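Local coordinates for putative ATP-grasp superfamily protein (Archaeoglobus fulgidus, PDB 3DF7) that is of uncharacterised function but belongs to the ATP-grasp superfamily and probably binds ATP and a metal ion, at residues A[193-205]-A[274-286]. Sequence-based numbering, arbitrary orientation.
Sequences FRYAGAVVPARIS and KHVRRQMVRKSKS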
loop_
_atom_site.group_PDB
_atom_site.type_symbol
_atom_site.label_atom_id
_atom_site.label_comp_id
_atom_site.label_asym_id
_atom_site.label_seq_id
_atom_site.Cartn_x
_atom_site.Cartn_y
_atom_site.Cartn_z
ATOM N N PHE A 193 -0.513 -11.515 -13.329
ATOM C CA PHE A 193 0.473 -10.702 -12.623
ATOM C C PHE A 193 -0.102 -9.408 -12.062
ATOM O O PHE A 193 0.641 -8.487 -11.727
ATOM C CB PHE A 193 1.641 -10.378 -13.557
ATOM C CG PHE A 193 2.314 -11.594 -14.119
ATOM C CD1 PHE A 193 3.004 -12.467 -13.287
ATOM C CD2 PHE A 193 2.241 -11.878 -15.478
ATOM C CE1 PHE A 193 3.613 -13.611 -13.799
ATOM C CE2 PHE A 193 2.846 -13.017 -16.001
ATOM C CZ PHE A 193 3.533 -13.886 -15.157
ATOM N N ARG A 194 -1.425 -9.342 -11.965
ATOM C CA ARG A 194 -2.096 -8.160 -11.440
ATOM C C ARG A 194 -2.989 -8.545 -10.268
ATOM O O ARG A 194 -3.682 -9.558 -10.312
ATOM C CB ARG A 194 -2.933 -7.500 -12.537
ATOM C CG ARG A 194 -2.111 -6.974 -13.704
ATOM C CD ARG A 194 -2.995 -6.414 -14.807
ATOM N NE ARG A 194 -3.892 -7.429 -15.353
ATOM C CZ ARG A 194 -4.672 -7.245 -16.414
ATOM N NH1 ARG A 194 -4.668 -6.080 -17.051
ATOM N NH2 ARG A 194 -5.456 -8.226 -16.840
ATOM N N TYR A 195 -2.964 -7.738 -9.213
ATOM C CA TYR A 195 -3.783 -8.008 -8.042
ATOM C C TYR A 195 -5.257 -7.805 -8.379
ATOM O O TYR A 195 -5.672 -6.705 -8.740
ATOM C CB TYR A 195 -3.375 -7.090 -6.887
ATOM C CG TYR A 195 -2.001 -7.383 -6.321
ATOM C CD1 TYR A 195 -0.847 -7.165 -7.075
ATOM C CD2 TYR A 195 -1.854 -7.888 -5.030
ATOM C CE1 TYR A 195 0.417 -7.442 -6.556
ATOM C CE2 TYR A 195 -0.597 -8.169 -4.502
ATOM C CZ TYR A 195 0.533 -7.943 -5.268
ATOM O OH TYR A 195 1.774 -8.214 -4.739
ATOM N N ALA A 196 -6.040 -8.875 -8.269
ATOM C CA ALA A 196 -7.470 -8.821 -8.561
ATOM C C ALA A 196 -8.284 -8.737 -7.274
ATOM O O ALA A 196 -9.449 -8.338 -7.289
ATOM C CB ALA A 196 -7.891 -10.051 -9.368
ATOM N N GLY A 197 -7.670 -9.111 -6.158
ATOM C CA GLY A 197 -8.377 -9.051 -4.894
ATOM C C GLY A 197 -7.521 -9.482 -3.725
ATOM O O GLY A 197 -6.379 -9.898 -3.905
ATOM N N ALA A 198 -8.075 -9.362 -2.521
ATOM C CA ALA A 198 -7.375 -9.756 -1.309
ATOM C C ALA A 198 -8.383 -10.372 -0.351
ATOM O O ALA A 198 -9.583 -10.111 -0.441
ATOM C CB ALA A 198 -6.701 -8.544 -0.658
ATOM N N VAL A 199 -7.887 -11.212 0.548
ATOM C CA VAL A 199 -8.722 -11.859 1.550
ATOM C C VAL A 199 -8.108 -11.462 2.888
ATOM O O VAL A 199 -6.924 -11.707 3.132
ATOM C CB VAL A 199 -8.713 -13.393 1.383
ATOM C CG1 VAL A 199 -9.581 -14.040 2.448
ATOM C CG2 VAL A 199 -9.223 -13.764 -0.005
ATOM N N VAL A 200 -8.913 -10.826 3.736
ATOM C CA VAL A 200 -8.463 -10.341 5.040
ATOM C C VAL A 200 -9.321 -10.920 6.172
ATOM O O VAL A 200 -10.516 -10.645 6.246
ATOM C CB VAL A 200 -8.568 -8.790 5.097
ATOM C CG1 VAL A 200 -8.023 -8.267 6.415
ATOM C CG2 VAL A 200 -7.826 -8.170 3.915
ATOM N N PRO A 201 -8.721 -11.727 7.071
ATOM C CA PRO A 201 -7.311 -12.132 7.088
ATOM C C PRO A 201 -7.040 -13.293 6.132
ATOM O O PRO A 201 -7.968 -13.940 5.645
ATOM C CB PRO A 201 -7.086 -12.517 8.545
ATOM C CG PRO A 201 -8.395 -13.151 8.900
ATOM C CD PRO A 201 -9.407 -12.188 8.292
ATOM N N ALA A 202 -5.764 -13.556 5.878
ATOM C CA ALA A 202 -5.368 -14.620 4.968
ATOM C C ALA A 202 -5.840 -15.993 5.429
ATOM O O ALA A 202 -5.920 -16.273 6.628
ATOM C CB ALA A 202 -3.849 -14.626 4.804
ATOM N N ARG A 203 -6.154 -16.846 4.461
ATOM C CA ARG A 203 -6.593 -18.203 4.747
ATOM C C ARG A 203 -5.336 -19.070 4.751
ATOM O O ARG A 203 -5.072 -19.811 3.806
ATOM C CB ARG A 203 -7.585 -18.669 3.671
ATOM C CG ARG A 203 -8.857 -17.822 3.634
ATOM C CD ARG A 203 -9.717 -18.102 2.405
ATOM N NE ARG A 203 -9.049 -17.685 1.174
ATOM C CZ ARG A 203 -9.600 -17.759 -0.036
ATOM N NH1 ARG A 203 -10.832 -18.234 -0.179
ATOM N NH2 ARG A 203 -8.920 -17.357 -1.101
ATOM N N ILE A 204 -4.554 -18.944 5.820
ATOM C CA ILE A 204 -3.311 -19.694 5.966
ATOM C C ILE A 204 -3.201 -20.275 7.370
ATOM O O ILE A 204 -3.887 -19.832 8.291
ATOM C CB ILE A 204 -2.082 -18.786 5.719
ATOM C CG1 ILE A 204 -2.150 -17.570 6.648
ATOM C CG2 ILE A 204 -2.028 -18.362 4.249
ATOM C CD1 ILE A 204 -0.950 -16.641 6.568
ATOM N N SER A 205 -2.331 -21.267 7.531
ATOM C CA SER A 205 -2.130 -21.890 8.832
ATOM C C SER A 205 -1.426 -20.894 9.746
ATOM O O SER A 205 -0.815 -19.931 9.280
ATOM C CB SER A 205 -1.267 -23.149 8.701
ATOM O OG SER A 205 0.070 -22.811 8.371
ATOM N N LYS A 274 -11.394 -5.797 17.333
ATOM C CA LYS A 274 -12.622 -5.993 18.099
ATOM C C LYS A 274 -13.292 -7.321 17.768
ATOM O O LYS A 274 -13.998 -7.895 18.596
ATOM C CB LYS A 274 -13.599 -4.844 17.833
ATOM C CG LYS A 274 -13.096 -3.486 18.286
ATOM C CD LYS A 274 -12.851 -3.454 19.787
ATOM C CE LYS A 274 -12.367 -2.082 20.232
ATOM N NZ LYS A 274 -13.348 -1.018 19.879
ATOM N N HIS A 275 -13.072 -7.795 16.548
ATOM C CA HIS A 275 -13.626 -9.061 16.091
ATOM C C HIS A 275 -12.883 -9.504 14.848
ATOM O O HIS A 275 -12.039 -8.780 14.334
ATOM C CB HIS A 275 -15.125 -8.931 15.770
ATOM C CG HIS A 275 -15.444 -7.962 14.671
ATOM N ND1 HIS A 275 -15.083 -8.171 13.355
ATOM C CD2 HIS A 275 -16.111 -6.784 14.692
ATOM C CE1 HIS A 275 -15.516 -7.164 12.616
ATOM N NE2 HIS A 275 -16.144 -6.308 13.404
ATOM N N VAL A 276 -13.186 -10.707 14.380
ATOM C CA VAL A 276 -12.569 -11.213 13.169
ATOM C C VAL A 276 -13.680 -11.758 12.289
ATOM O O VAL A 276 -14.338 -12.738 12.631
ATOM C CB VAL A 276 -11.540 -12.323 13.466
ATOM C CG1 VAL A 276 -10.929 -12.833 12.158
ATOM C CG2 VAL A 276 -10.449 -11.781 14.378
ATOM N N ARG A 277 -13.897 -11.083 11.165
ATOM C CA ARG A 277 -14.926 -11.455 10.202
ATOM C C ARG A 277 -14.247 -11.369 8.842
ATOM O O ARG A 277 -14.173 -10.295 8.245
ATOM C CB ARG A 277 -16.084 -10.456 10.286
ATOM C CG ARG A 277 -17.320 -10.793 9.450
ATOM C CD ARG A 277 -18.302 -9.631 9.534
ATOM N NE ARG A 277 -18.517 -9.235 10.925
ATOM C CZ ARG A 277 -18.842 -8.007 11.316
ATOM N NH1 ARG A 277 -18.992 -7.042 10.417
ATOM N NH2 ARG A 277 -19.001 -7.741 12.607
ATOM N N ARG A 278 -13.743 -12.502 8.362
ATOM C CA ARG A 278 -13.031 -12.543 7.091
ATOM C C ARG A 278 -13.758 -11.867 5.932
ATOM O O ARG A 278 -14.925 -12.152 5.643
ATOM C CB ARG A 278 -12.681 -13.986 6.721
ATOM C CG ARG A 278 -11.885 -14.108 5.432
ATOM C CD ARG A 278 -11.332 -15.523 5.231
ATOM N NE ARG A 278 -10.125 -15.752 6.024
ATOM C CZ ARG A 278 -10.031 -16.625 7.021
ATOM N NH1 ARG A 278 -11.076 -17.364 7.367
ATOM N NH2 ARG A 278 -8.882 -16.768 7.669
ATOM N N GLN A 279 -13.037 -10.978 5.261
ATOM C CA GLN A 279 -13.575 -10.224 4.135
ATOM C C GLN A 279 -12.817 -10.507 2.847
ATOM O O GLN A 279 -11.646 -10.883 2.874
ATOM C CB GLN A 279 -13.453 -8.722 4.408
ATOM C CG GLN A 279 -14.154 -8.248 5.661
ATOM C CD GLN A 279 -15.641 -8.407 5.549
ATOM O OE1 GLN A 279 -16.274 -9.084 6.363
ATOM N NE2 GLN A 279 -16.214 -7.798 4.524
HETATM N N MSE A 280 -13.498 -10.330 1.719
HETATM C CA MSE A 280 -12.840 -10.464 0.432
HETATM C C MSE A 280 -12.959 -9.106 -0.242
HETATM O O MSE A 280 -14.061 -8.578 -0.396
HETATM C CB MSE A 280 -13.494 -11.513 -0.479
HETATM C CG MSE A 280 -12.891 -11.490 -1.895
HETATM SE SE MSE A 280 -13.527 -12.839 -3.126
HETATM C CE MSE A 280 -12.281 -14.262 -2.680
ATOM N N VAL A 281 -11.824 -8.531 -0.620
ATOM C CA VAL A 281 -11.827 -7.256 -1.321
ATOM C C VAL A 281 -11.577 -7.641 -2.775
ATOM O O VAL A 281 -10.694 -8.447 -3.055
ATOM C CB VAL A 281 -10.677 -6.324 -0.836
ATOM C CG1 VAL A 281 -10.688 -5.019 -1.632
ATOM C CG2 VAL A 281 -10.830 -6.023 0.650
ATOM N N ARG A 282 -12.362 -7.111 -3.702
ATOM C CA ARG A 282 -12.121 -7.454 -5.095
ATOM C C ARG A 282 -12.465 -6.332 -6.048
ATOM O O ARG A 282 -13.405 -5.564 -5.825
ATOM C CB ARG A 282 -12.893 -8.722 -5.490
ATOM C CG ARG A 282 -14.398 -8.557 -5.570
ATOM C CD ARG A 282 -15.096 -9.893 -5.839
ATOM N NE ARG A 282 -16.545 -9.726 -5.859
ATOM C CZ ARG A 282 -17.428 -10.718 -5.824
ATOM N NH1 ARG A 282 -17.029 -11.986 -5.767
ATOM N NH2 ARG A 282 -18.722 -10.433 -5.831
ATOM N N LYS A 283 -11.675 -6.243 -7.110
ATOM C CA LYS A 283 -11.878 -5.241 -8.135
ATOM C C LYS A 283 -12.749 -5.908 -9.190
ATOM O O LYS A 283 -12.514 -7.059 -9.575
ATOM C CB LYS A 283 -10.535 -4.820 -8.732
ATOM C CG LYS A 283 -10.637 -3.783 -9.833
ATOM C CD LYS A 283 -9.269 -3.485 -10.436
ATOM C CE LYS A 283 -8.315 -2.922 -9.394
ATOM N NZ LYS A 283 -6.989 -2.579 -9.973
ATOM N N SER A 284 -13.769 -5.193 -9.641
ATOM C CA SER A 284 -14.678 -5.738 -10.632
ATOM C C SER A 284 -15.219 -4.640 -11.527
ATOM O O SER A 284 -14.848 -3.468 -11.392
ATOM C CB SER A 284 -15.838 -6.454 -9.930
ATOM O OG SER A 284 -16.475 -5.598 -8.986
ATOM N N LYS A 285 -16.095 -5.035 -12.446
ATOM C CA LYS A 285 -16.722 -4.107 -13.371
ATOM C C LYS A 285 -18.210 -3.999 -13.047
ATOM O O LYS A 285 -18.928 -4.996 -13.045
ATOM C CB LYS A 285 -16.548 -4.593 -14.815
ATOM C CG LYS A 285 -15.091 -4.740 -15.267
ATOM C CD LYS A 285 -14.359 -3.402 -15.267
ATOM C CE LYS A 285 -14.047 -2.919 -16.681
ATOM N NZ LYS A 285 -15.271 -2.714 -17.503
ATOM N N SER A 286 -18.654 -2.785 -12.746
ATOM C CA SER A 286 -20.058 -2.516 -12.452
ATOM C C SER A 286 -20.730 -3.446 -11.443
ATOM O O SER A 286 -21.850 -3.903 -11.667
ATOM C CB SER A 286 -20.854 -2.530 -13.759
ATOM O OG SER A 286 -20.274 -1.648 -14.703
HETATM O O HOH W 1 -5.759 -4.712 -11.223
#
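Arg278 lies across the loop that leaves strand 194-200, and Arg203 CG sits over one face of its guanidinium, 3.4 Å from Arg278 NE. The two side chains cross at about a right angle. With CG anti to the backbone N (chi1 -178°), the aliphatic part of Arg278 runs past Val199, CD resting 3.6 Å from Val199 CG1, before a bend at chi3 turns the planar head toward the loop. There Arg278 NE donates to Pro201 O, which lies near the guanidinium plane (2.8 Å, N-H...O 167°). Arg278 NH2 makes a longer, more bent bond to Ala202 O, 3.2 Å, approaching from above that carbonyl's plane. Two successive carbonyls beyond the cis peptide preceding Pro201 are thus gripped by one side chain, whose NH1 forms a salt bridge with Asp305. Replacing Arg278 with alanine removes both donors to Pro201 O and Ala202 O, and the Asp305 carboxylate would probably lose this partner.

Beyond this clasp the contact is an antiparallel strand pairing, the N-to-C directions of strands 194-200 and 279-285 being 169° apart. Ala198 with Val281 and Val200 with Gln279 are hydrogen-bonded pairs; in the former, Val281 N reaches Ala198 O at 2.7 Å. Gly197 with Arg282 and Val199 with Met280 are non-hydrogen-bonded pairs, and selenomethionine CE of Met280 lies 4.1 Å from Val199 CG2. At the other end Lys283 N donates to Ala196 O, where Ala196 and Gly197 form a classic beta bulge against Ile189 of strand 180-191. Lys283 NZ, salt-bridged to Glu23, also donates to a water bound to Tyr195 O.

Chemically, the backbone ladder joins adjacent strands of the large antiparallel sheet, while a cationic donor just before strand 279-285 holds the loop that follows strand 194-200, its charge probably balanced by Asp305.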